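PDB 4E9X: multicopper oxidase, which probably couples one-electron oxidation of organic substrates to the reduction of dioxygen to water, using a mononuclear copper and a trinuclear copper cluster. Local coordinates for residues V109-H112 with V113-G117; A95-I98 with G99-Y103; K173-P176 with L177-P180. One frame throughout, in Å; residues are numbered along the deposited sequence. Where two conformers were deposited one is given.

Three local contacts, taken in chain order as contact 2, contact 1 and contact 3, sample both cupredoxin-like domains of the subunit. Contact 2 rounds the corner into strand 101-104, and contact 1 covers the short helix 109-115 and two residues after it; their centres lie about 21 Å apart, and between them the chain passes through copper and oxygen ligands. Contact 3 belongs to the second domain, in the loop between strands 167-170 and 181-183, with its centre about 21 Å from that of contact 1 and about 27 Å from that of contact 2, across the chain's centre. Contacts 1 and 2 also meet neighbouring subunits, whereas no other chain of the assembly touches contact 3.

Contact 1: residues V109-H112 with V113-G117; sequences VNEH and VGVRG. With CU (copper (II) ion), chain D.
Glu111 and Arg116 are joined by a salt bridge five residues apart, beside the short helix that carries His112 to the mononuclear copper of a cupredoxin domain. The copper is of the type 1 kind, its site made up of His57, Cys105, His112 and Met118. In the salt bridge Arg116 NE gives its hydrogen to Glu111 OE2 at 2.8 Å with an N-H...O angle of 157°, using the anti lone pair of that oxygen, and NH2 adds a weak bond to the same atom. The glutamate chain runs extended, with CG anti to the backbone N (chi1 180°), which carries the carboxylate out to the arginine; the two planar groups stand 78° apart. The carboxylate oxygen is also gripped by Gly156 N, while NH1 and NH2 reach backbone carbonyls of Lys24, Val151 and Glu157, so the ion pair ties this stretch to neighbouring loops and strand 21-28.

Backbone bonds make the helix itself. Val109 O accepts from both Val113 N (2.9 Å) and Gly114 N (3.2 Å), Val115 N reaches Glu111 O at 2.8 Å, and a weak bond runs from Arg116 N to His112 O. A side chain at Gly114 would run into Asn110 O, which lies 3.3 Å from Gly114 CA in a CA-H...O contact.

Apolar contact is slight: Val109 CB lies 4.2 Å from Val113 CG2. Val115 CG2 rests 3.8 Å above one face of the Arg116 guanidinium, toward its rim. In metal coordination, His112 ND1 binds copper at 2.0 Å.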
loop_
_atom_site.group_PDB
_atom_site.type_symbol
_atom_site.label_atom_id
_atom_site.label_comp_id
_atom_site.label_asym_id
_atom_site.label_seq_id
_atom_site.Cartn_x
_atom_site.Cartn_y
_atom_site.Cartn_z
ATOM N N VAL A 109 7.740 -19.972 2.466
ATOM C CA VAL A 109 8.132 -18.561 2.517
ATOM C C VAL A 109 7.444 -17.709 3.572
ATOM O O VAL A 109 8.058 -16.775 4.089
ATOM C CB VAL A 109 7.947 -17.877 1.143
ATOM C CG1 VAL A 109 8.717 -18.712 0.113
ATOM C CG2 VAL A 109 6.520 -17.648 0.725
ATOM N N ASN A 110 6.175 -17.995 3.867
ATOM C CA ASN A 110 5.473 -17.228 4.902
ATOM C C ASN A 110 6.260 -17.237 6.194
ATOM O O ASN A 110 6.322 -16.224 6.887
ATOM C CB ASN A 110 4.041 -17.752 5.096
ATOM C CG ASN A 110 3.955 -19.202 5.503
ATOM O OD1 ASN A 110 4.375 -20.069 4.717
ATOM N ND2 ASN A 110 3.493 -19.468 6.696
ATOM N N GLU A 111 6.887 -18.370 6.527
ATOM C CA GLU A 111 7.689 -18.430 7.736
ATOM C C GLU A 111 9.127 -18.064 7.457
ATOM O O GLU A 111 9.739 -17.237 8.172
ATOM C CB GLU A 111 7.616 -19.844 8.362
ATOM C CG GLU A 111 8.461 -19.916 9.628
ATOM C CD GLU A 111 8.794 -21.281 10.173
ATOM O OE1 GLU A 111 8.235 -22.285 9.691
ATOM O OE2 GLU A 111 9.661 -21.305 11.105
ATOM N N HIS A 112 9.772 -18.694 6.445
ATOM C CA HIS A 112 11.211 -18.546 6.287
ATOM C C HIS A 112 11.591 -17.111 5.921
ATOM O O HIS A 112 12.592 -16.600 6.435
ATOM C CB HIS A 112 11.730 -19.577 5.256
ATOM C CG HIS A 112 11.747 -20.987 5.785
ATOM N ND1 HIS A 112 12.532 -21.965 5.176
ATOM C CD2 HIS A 112 11.049 -21.559 6.801
ATOM C CE1 HIS A 112 12.329 -23.105 5.828
ATOM N NE2 HIS A 112 11.452 -22.885 6.796
ATOM N N VAL A 113 10.828 -16.504 4.997
ATOM C CA VAL A 113 11.078 -15.129 4.600
ATOM C C VAL A 113 10.380 -14.204 5.576
ATOM O O VAL A 113 10.942 -13.174 5.965
ATOM C CB VAL A 113 10.665 -14.838 3.139
ATOM C CG1 VAL A 113 10.922 -13.393 2.780
ATOM C CG2 VAL A 113 11.435 -15.798 2.213
ATOM N N GLY A 114 9.194 -14.562 6.042
ATOM C CA GLY A 114 8.438 -13.641 6.922
ATOM C C GLY A 114 9.094 -13.456 8.292
ATOM O O GLY A 114 9.119 -12.308 8.793
ATOM N N VAL A 115 9.603 -14.543 8.907
ATOM C CA VAL A 115 10.186 -14.394 10.285
ATOM C C VAL A 115 11.518 -15.077 10.461
ATOM O O VAL A 115 12.013 -14.935 11.591
ATOM C CB VAL A 115 9.215 -14.840 11.392
ATOM C CG1 VAL A 115 7.912 -13.998 11.320
ATOM C CG2 VAL A 115 8.825 -16.332 11.364
ATOM N N ARG A 116 12.121 -15.779 9.482
ATOM C CA ARG A 116 13.370 -16.472 9.771
ATOM C C ARG A 116 14.555 -15.838 9.064
ATOM O O ARG A 116 15.639 -16.416 9.052
ATOM C CB ARG A 116 13.279 -17.968 9.432
ATOM C CG ARG A 116 12.190 -18.697 10.201
ATOM C CD ARG A 116 12.399 -18.745 11.721
ATOM N NE ARG A 116 11.132 -19.290 12.286
ATOM C CZ ARG A 116 10.775 -19.087 13.538
ATOM N NH1 ARG A 116 11.558 -18.449 14.439
ATOM N NH2 ARG A 116 9.584 -19.546 13.946
ATOM N N GLY A 117 14.391 -14.626 8.553
ATOM C CA GLY A 117 15.515 -13.836 8.119
ATOM C C GLY A 117 16.216 -14.349 6.881
ATOM O O GLY A 117 17.357 -13.991 6.639
HETATM CU CU CU D . 14.013 -21.714 3.853
#

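Contact 2: residues A95-I98 with G99-Y103; sequences ADRI and GTLWY
Arg97 and Leu101 lie aslant of each other round the turn, the leucine methyl CD2 coming 3.5 Å from Arg97 NH1 at an angle that is neither over the guanidinium face nor at its edge. Leu101 points back at the turn, and its other methyl, CD1, sits 3.7 Å from Arg97 O. The arginine leaves the backbone with CG anti to N (chi1 166°), then bends twice, so that the guanidinium swings back over its own chain. There NH1 lies nearly on the line of the Ile98 C=O (171°), 2.8 Å from the oxygen and near the guanidinium plane, though the N-H itself is bent off line (145°). CD2 also lies 3.8 Å from Ile98 O.

This is the entry to strand 101-104 of the cupredoxin sandwich, the strand that runs on to the copper ligands His104 and Cys105; the chain turns a corner at Thr100. Gly99, just before the corner, has backbone angles at which a CB would stand 2.4 Å from Ile98 O.

Arg97 NE forms a salt bridge with Asp209 of a neighbouring subunit, and NH1 has a second acceptor in Asp216 O. A leucine in place of Arg97 would probably leave Asp209 of the neighbouring subunit without its mate and Ile98 O without its NH1 donor.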
loop_
_atom_site.group_PDB
_atom_site.type_symbol
_atom_site.label_atom_id
_atom_site.label_comp_id
_atom_site.label_asym_id
_atom_site.label_seq_id
_atom_site.Cartn_x
_atom_site.Cartn_y
_atom_site.Cartn_z
ATOM N N ALA A 95 24.102 -11.964 -14.637
ATOM C CA ALA A 95 23.521 -10.781 -14.051
ATOM C C ALA A 95 23.193 -9.745 -15.127
ATOM O O ALA A 95 23.801 -8.667 -15.127
ATOM C CB ALA A 95 24.536 -10.212 -13.046
ATOM N N ASP A 96 22.246 -10.054 -16.004
ATOM C CA ASP A 96 21.950 -9.149 -17.101
ATOM C C ASP A 96 20.888 -8.155 -16.679
ATOM O O ASP A 96 20.657 -7.201 -17.415
ATOM C CB ASP A 96 21.545 -9.855 -18.382
ATOM C CG ASP A 96 20.506 -10.912 -18.270
ATOM O OD1 ASP A 96 19.797 -11.027 -17.260
ATOM O OD2 ASP A 96 20.395 -11.689 -19.261
ATOM N N ARG A 97 20.242 -8.314 -15.564
ATOM C CA ARG A 97 19.246 -7.359 -15.036
ATOM C C ARG A 97 19.916 -6.449 -14.015
ATOM O O ARG A 97 20.457 -6.945 -13.040
ATOM C CB ARG A 97 18.051 -8.128 -14.417
ATOM C CG ARG A 97 17.144 -7.169 -13.534
ATOM C CD ARG A 97 16.437 -6.143 -14.365
ATOM N NE ARG A 97 15.115 -5.905 -13.780
ATOM C CZ ARG A 97 14.873 -5.264 -12.648
ATOM N NH1 ARG A 97 15.829 -4.727 -11.908
ATOM N NH2 ARG A 97 13.607 -5.150 -12.276
ATOM N N ILE A 98 19.898 -5.149 -14.252
ATOM C CA ILE A 98 20.621 -4.237 -13.374
ATOM C C ILE A 98 19.793 -3.883 -12.149
ATOM O O ILE A 98 18.575 -4.001 -12.071
ATOM C CB ILE A 98 20.965 -2.966 -14.184
ATOM C CG1 ILE A 98 19.714 -2.176 -14.622
ATOM C CG2 ILE A 98 21.834 -3.297 -15.378
ATOM C CD1 ILE A 98 19.948 -0.928 -15.455
ATOM N N GLY A 99 20.529 -3.325 -11.179
ATOM C CA GLY A 99 19.917 -2.537 -10.097
ATOM C C GLY A 99 19.879 -3.238 -8.762
ATOM O O GLY A 99 20.569 -4.237 -8.493
ATOM N N THR A 100 18.979 -2.725 -7.912
ATOM C CA THR A 100 18.773 -3.262 -6.602
ATOM C C THR A 100 17.898 -4.520 -6.674
ATOM O O THR A 100 16.664 -4.426 -6.816
ATOM C CB THR A 100 18.049 -2.233 -5.720
ATOM O OG1 THR A 100 18.788 -1.004 -5.769
ATOM C CG2 THR A 100 17.961 -2.712 -4.277
ATOM N N LEU A 101 18.557 -5.670 -6.557
ATOM C CA LEU A 101 17.852 -6.951 -6.505
ATOM C C LEU A 101 18.011 -7.549 -5.118
ATOM O O LEU A 101 18.628 -6.931 -4.215
ATOM C CB LEU A 101 18.428 -7.925 -7.562
ATOM C CG LEU A 101 18.670 -7.297 -8.942
ATOM C CD1 LEU A 101 19.133 -8.373 -9.931
ATOM C CD2 LEU A 101 17.461 -6.598 -9.493
ATOM N N TRP A 102 17.469 -8.741 -4.899
ATOM C CA TRP A 102 17.666 -9.389 -3.588
ATOM C C TRP A 102 17.495 -10.881 -3.757
ATOM O O TRP A 102 17.154 -11.341 -4.833
ATOM C CB TRP A 102 16.747 -8.813 -2.548
ATOM C CG TRP A 102 15.252 -8.936 -2.679
ATOM C CD1 TRP A 102 14.471 -8.542 -3.719
ATOM C CD2 TRP A 102 14.382 -9.476 -1.670
ATOM N NE1 TRP A 102 13.138 -8.821 -3.407
ATOM C CE2 TRP A 102 13.062 -9.392 -2.168
ATOM C CE3 TRP A 102 14.569 -10.023 -0.383
ATOM C CZ2 TRP A 102 11.971 -9.845 -1.416
ATOM C CZ3 TRP A 102 13.491 -10.470 0.354
ATOM C CH2 TRP A 102 12.180 -10.383 -0.171
ATOM N N TYR A 103 17.747 -11.618 -2.696
ATOM C CA TYR A 103 17.673 -13.071 -2.803
ATOM C C TYR A 103 17.001 -13.537 -1.508
ATOM O O TYR A 103 17.134 -12.898 -0.445
ATOM C CB TYR A 103 19.050 -13.737 -3.087
ATOM C CG TYR A 103 20.038 -13.511 -1.947
ATOM C CD1 TYR A 103 20.108 -14.376 -0.858
ATOM C CD2 TYR A 103 20.897 -12.417 -1.975
ATOM C CE1 TYR A 103 21.011 -14.160 0.181
ATOM C CE2 TYR A 103 21.814 -12.167 -0.934
ATOM C CZ TYR A 103 21.844 -13.036 0.111
ATOM O OH TYR A 103 22.722 -12.854 1.177
#

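Contact 3: residues K173-P176 with L177-P180; sequences KSFP and LTQP
Leu177 sits where the chain doubles back, its backbone N bonded to Ser174 O at 2.9 Å and its CB packed 3.4 Å from that same oxygen. CG of the leucine lies anti to its carbonyl carbon, chi1 -61°, which sets CG as well as CB against Ser174 O; the methyl CD2 reaches toward the carbonyl carbon of Pro176, and the side chain also touches Lys16 of strand 3-18.

Thr178, the next residue, puts its methyl CG2 3.2 Å from Lys173 O and its hydroxyl beside Phe175, OG1 being 3.6 Å from Phe175 CA and 3.7 Å from CD1 of the ring. The threonine and phenylalanine side chains cross at about a right angle. The hydroxyl's own partner is the backbone oxygen of Ile270, on strand 270-275.

Between Ser174 and Leu177 the chain makes a type VI beta turn, identified by the cis peptide bond before Pro176 and by the hydrogen bond closing it. An aromatic residue precedes the cis proline, and Pro176 CB lies 4.0 Å above the centre of the Phe175 ring, covering one face of it. The turn belongs to the loop joining strands 167-170 and 181-183 of the second cupredoxin-like domain, strands that border different sheets. Pro176 O accepts hydrogen bonds from Trp286 NE1 and Lys289 NZ.

Lys173 lies along Leu177 through its aliphatic part, its CB 4.2 Å from Leu177 CB. The side chain was modelled in two conformers, so its outer course is less certain; in one of them CD passes 3.3 Å from Leu177 O, and the chain then leads away, kinks at its last torsion and brings NZ to the carbonyl oxygen of Gly312.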
loop_
_atom_site.group_PDB
_atom_site.type_symbol
_atom_site.label_atom_id
_atom_site.label_comp_id
_atom_site.label_asym_id
_atom_site.label_seq_id
_atom_site.Cartn_x
_atom_site.Cartn_y
_atom_site.Cartn_z
ATOM N N LYS A 173 17.112 -5.121 13.072
ATOM C CA LYS A 173 17.119 -4.546 14.419
ATOM C C LYS A 173 15.972 -3.550 14.544
ATOM O O LYS A 173 15.573 -2.859 13.614
ATOM C CB LYS A 173 18.489 -3.915 14.742
ATOM C CG LYS A 173 19.662 -4.828 14.347
ATOM C CD LYS A 173 20.969 -4.632 15.089
ATOM C CE LYS A 173 22.129 -5.335 14.373
ATOM N NZ LYS A 173 22.088 -6.807 14.629
ATOM N N SER A 174 15.467 -3.507 15.776
ATOM C CA SER A 174 14.431 -2.579 16.220
ATOM C C SER A 174 15.059 -1.480 17.092
ATOM O O SER A 174 15.851 -1.801 18.001
ATOM C CB SER A 174 13.410 -3.409 17.005
ATOM O OG SER A 174 12.417 -2.594 17.660
ATOM N N PHE A 175 14.733 -0.220 16.825
ATOM C CA PHE A 175 15.211 0.884 17.623
ATOM C C PHE A 175 14.982 0.595 19.103
ATOM O O PHE A 175 13.873 0.172 19.462
ATOM C CB PHE A 175 14.429 2.143 17.197
ATOM C CG PHE A 175 14.917 3.380 17.965
ATOM C CD1 PHE A 175 15.960 4.149 17.464
ATOM C CD2 PHE A 175 14.339 3.745 19.163
ATOM C CE1 PHE A 175 16.434 5.252 18.184
ATOM C CE2 PHE A 175 14.818 4.827 19.875
ATOM C CZ PHE A 175 15.871 5.590 19.404
ATOM N N PRO A 176 15.926 0.850 20.020
ATOM C CA PRO A 176 17.188 1.576 19.813
ATOM C C PRO A 176 18.403 0.802 19.339
ATOM O O PRO A 176 19.495 1.367 19.315
ATOM C CB PRO A 176 17.497 2.072 21.238
ATOM C CG PRO A 176 17.015 0.938 22.088
ATOM C CD PRO A 176 15.680 0.529 21.432
ATOM N N LEU A 177 18.200 -0.452 18.960
ATOM C CA LEU A 177 19.312 -1.325 18.527
ATOM C C LEU A 177 19.690 -1.111 17.080
ATOM O O LEU A 177 20.672 -1.700 16.602
ATOM C CB LEU A 177 19.009 -2.793 18.788
ATOM C CG LEU A 177 18.782 -3.156 20.270
ATOM C CD1 LEU A 177 18.600 -4.672 20.409
ATOM C CD2 LEU A 177 19.913 -2.619 21.139
ATOM N N THR A 178 18.951 -0.300 16.346
ATOM C CA THR A 178 19.391 0.157 15.028
ATOM C C THR A 178 20.590 1.087 15.212
ATOM O O THR A 178 21.053 1.340 16.317
ATOM C CB THR A 178 18.217 0.862 14.322
ATOM O OG1 THR A 178 17.749 1.817 15.271
ATOM C CG2 THR A 178 17.074 -0.069 14.001
ATOM N N GLN A 179 21.108 1.600 14.101
ATOM C CA GLN A 179 22.284 2.495 14.124
ATOM C C GLN A 179 21.945 3.750 13.322
ATOM O O GLN A 179 21.141 3.686 12.371
ATOM C CB GLN A 179 23.479 1.800 13.447
ATOM C CG GLN A 179 23.965 0.611 14.269
ATOM C CD GLN A 179 24.928 1.036 15.351
ATOM O OE1 GLN A 179 25.434 2.152 15.312
ATOM N NE2 GLN A 179 25.139 0.137 16.299
ATOM N N PRO A 180 22.589 4.840 13.642
ATOM C CA PRO A 180 22.392 6.070 12.880
ATOM C C PRO A 180 23.001 5.984 11.504
ATOM O O PRO A 180 23.936 5.221 11.221
ATOM C CB PRO A 180 23.169 7.136 13.723
ATOM C CG PRO A 180 24.209 6.334 14.492
ATOM C CD PRO A 180 23.529 5.004 14.776
#